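Local coordinates for protein galectin (Ovis aries, PDB 6N44) that binds beta-D-galactose and, as a galectin, probably acts as a carbohydrate-binding lectin that assembles as a dimer, at residues 93-98 against 102-107. Numbering follows the deposited sequence.
Sequences QFLVLE and QVFVNN
The F104 ring turns its edge to the neighbouring strand: the carbonyl O of Q93 and CB of L95 both lie near the ring plane. L95 CB stands 4.4 Å from F104 CE2. The Q93 amide crosses beside F104 at a slant, its plane 53° from the ring, and OE1 comes to 3.9 Å from F104 CB. On the other face of the sheet, V103 CG2 meets the F94 ring obliquely, 3.8 Å from CD2. The two side chains run side by side. F42 and F56 pack edge-to-face with the F94 ring, within the core of the beta sandwich.

The backbones form an antiparallel hairpin. Q93 pairs with F104 and L95 with Q102 as hydrogen-bonded pairs; F94 and V103 form the non-hydrogen-bonded pair between them. Q93 N donates to F104 O at 2.8 Å, almost straight at 178°, and F104 N returns a bond to Q93 O. L95 N and Q102 O make a similar 2.8 Å bond, and Q102 N donates to L95 O, making four. Q93 O also receives a CA-H contact from V103, and Q102 O one from F94.

With CG beside its backbone N (chi1 -55°), the extended Q102 chain lies alongside L95. L97 seems to cross it, but its tip sits too close to Q102 and its placement is doubtful. NE2 of Q102 hydrogen-bonds to OE1 of E100.

A water links Q93 to N107. It lies 2.7 Å from Q93 OE1, probably donating to it, and accepts from N107 N. Q93 NE2 hydrogen-bonds to the carbonyl O of C19 of the second subunit, and L95 packs on its counterpart there. The Q93 amide is therefore probably held at both ends, and the hairpin presents one face to the sandwich core and the other to the dimer partner.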
loop_
_atom_site.group_PDB
_atom_site.type_symbol
_atom_site.label_atom_id
_atom_site.label_comp_id
_atom_site.label_asym_id
_atom_site.label_seq_id
_atom_site.Cartn_x
_atom_site.Cartn_y
_atom_site.Cartn_z
ATOM N N GLN A 93 4.479 -2.401 8.455
ATOM C CA GLN A 93 3.792 -2.438 7.166
ATOM C C GLN A 93 4.329 -3.560 6.294
ATOM O O GLN A 93 5.550 -3.702 6.142
ATOM C CB GLN A 93 3.960 -1.124 6.402
ATOM C CG GLN A 93 3.141 0.033 6.909
ATOM C CD GLN A 93 3.504 1.297 6.162
ATOM O OE1 GLN A 93 4.607 1.837 6.338
ATOM N NE2 GLN A 93 2.607 1.745 5.273
ATOM N N PHE A 94 3.416 -4.306 5.669
ATOM C CA PHE A 94 3.758 -5.239 4.607
ATOM C C PHE A 94 3.154 -4.736 3.313
ATOM O O PHE A 94 1.951 -4.466 3.239
ATOM C CB PHE A 94 3.252 -6.665 4.894
ATOM C CG PHE A 94 3.847 -7.286 6.121
ATOM C CD1 PHE A 94 3.256 -7.097 7.363
ATOM C CD2 PHE A 94 4.993 -8.053 6.037
ATOM C CE1 PHE A 94 3.794 -7.672 8.518
ATOM C CE2 PHE A 94 5.549 -8.635 7.182
ATOM C CZ PHE A 94 4.941 -8.445 8.430
ATOM N N LEU A 95 3.988 -4.622 2.298
ATOM C CA LEU A 95 3.577 -4.228 0.962
ATOM C C LEU A 95 3.701 -5.440 0.057
ATOM O O LEU A 95 4.807 -5.950 -0.133
ATOM C CB LEU A 95 4.457 -3.081 0.464
ATOM C CG LEU A 95 4.076 -2.457 -0.869
ATOM C CD1 LEU A 95 2.628 -1.963 -0.847
ATOM C CD2 LEU A 95 5.068 -1.320 -1.163
ATOM N N VAL A 96 2.576 -5.912 -0.480
ATOM C CA VAL A 96 2.587 -7.052 -1.391
ATOM C C VAL A 96 2.701 -6.526 -2.822
ATOM O O VAL A 96 1.843 -5.773 -3.298
ATOM C CB VAL A 96 1.341 -7.936 -1.214
ATOM C CG1 VAL A 96 1.487 -9.209 -2.015
ATOM C CG2 VAL A 96 1.119 -8.260 0.265
ATOM N N LEU A 97 3.777 -6.896 -3.495
ATOM C CA LEU A 97 4.002 -6.554 -4.895
ATOM C C LEU A 97 4.046 -7.827 -5.725
ATOM O O LEU A 97 4.005 -8.934 -5.193
ATOM C CB LEU A 97 5.301 -5.766 -5.085
ATOM C CG LEU A 97 5.487 -4.382 -4.429
ATOM C CD1 LEU A 97 4.172 -3.651 -4.162
ATOM C CD2 LEU A 97 6.387 -4.355 -3.216
ATOM N N GLU A 98 4.188 -7.659 -7.044
ATOM C CA GLU A 98 4.248 -8.817 -7.935
ATOM C C GLU A 98 5.425 -9.732 -7.591
ATOM O O GLU A 98 5.317 -10.958 -7.676
ATOM C CB GLU A 98 4.321 -8.343 -9.394
ATOM C CG GLU A 98 4.865 -9.341 -10.394
ATOM C CD GLU A 98 6.375 -9.331 -10.456
ATOM O OE1 GLU A 98 6.971 -8.228 -10.423
ATOM O OE2 GLU A 98 6.960 -10.436 -10.487
ATOM N N GLN A 102 7.436 -6.349 0.707
ATOM C CA GLN A 102 8.350 -5.370 1.281
ATOM C C GLN A 102 7.888 -5.051 2.698
ATOM O O GLN A 102 6.687 -4.908 2.950
ATOM C CB GLN A 102 8.416 -4.092 0.437
ATOM C CG GLN A 102 8.776 -4.303 -1.039
ATOM C CD GLN A 102 9.164 -2.993 -1.744
ATOM O OE1 GLN A 102 8.838 -1.909 -1.273
ATOM N NE2 GLN A 102 9.879 -3.102 -2.862
ATOM N N VAL A 103 8.835 -4.961 3.625
ATOM C CA VAL A 103 8.527 -4.772 5.036
ATOM C C VAL A 103 9.096 -3.435 5.480
ATOM O O VAL A 103 10.268 -3.130 5.223
ATOM C CB VAL A 103 9.080 -5.922 5.901
ATOM C CG1 VAL A 103 8.618 -5.770 7.358
ATOM C CG2 VAL A 103 8.649 -7.266 5.335
ATOM N N PHE A 104 8.263 -2.651 6.155
ATOM C CA PHE A 104 8.623 -1.365 6.722
ATOM C C PHE A 104 8.220 -1.360 8.185
ATOM O O PHE A 104 7.192 -1.933 8.562
ATOM C CB PHE A 104 7.916 -0.189 6.006
ATOM C CG PHE A 104 8.198 -0.113 4.539
ATOM C CD1 PHE A 104 9.128 0.797 4.044
ATOM C CD2 PHE A 104 7.544 -0.957 3.653
ATOM C CE1 PHE A 104 9.387 0.879 2.673
ATOM C CE2 PHE A 104 7.800 -0.890 2.283
ATOM C CZ PHE A 104 8.737 0.034 1.801
ATOM N N VAL A 105 9.039 -0.716 9.005
ATOM C CA VAL A 105 8.711 -0.436 10.389
ATOM C C VAL A 105 8.922 1.056 10.609
ATOM O O VAL A 105 9.998 1.583 10.307
ATOM C CB VAL A 105 9.576 -1.263 11.358
ATOM C CG1 VAL A 105 9.267 -0.851 12.794
ATOM C CG2 VAL A 105 9.354 -2.764 11.147
ATOM N N ASN A 106 7.900 1.733 11.127
ATOM C CA ASN A 106 7.958 3.174 11.386
ATOM C C ASN A 106 8.465 3.940 10.164
ATOM O O ASN A 106 9.341 4.800 10.252
ATOM C CB ASN A 106 8.811 3.462 12.619
ATOM C CG ASN A 106 8.270 2.770 13.862
ATOM O OD1 ASN A 106 7.066 2.617 14.003
ATOM N ND2 ASN A 106 9.159 2.329 14.749
ATOM N N ASN A 107 7.915 3.596 9.002
ATOM C CA ASN A 107 8.198 4.260 7.731
ATOM C C ASN A 107 9.603 3.986 7.204
ATOM O O ASN A 107 10.031 4.652 6.266
ATOM C CB ASN A 107 7.979 5.783 7.823
ATOM C CG ASN A 107 6.573 6.145 8.295
ATOM O OD1 ASN A 107 5.584 5.528 7.881
ATOM N ND2 ASN A 107 6.477 7.149 9.170
HETATM O O HOH W 1 5.859 1.691 8.718
#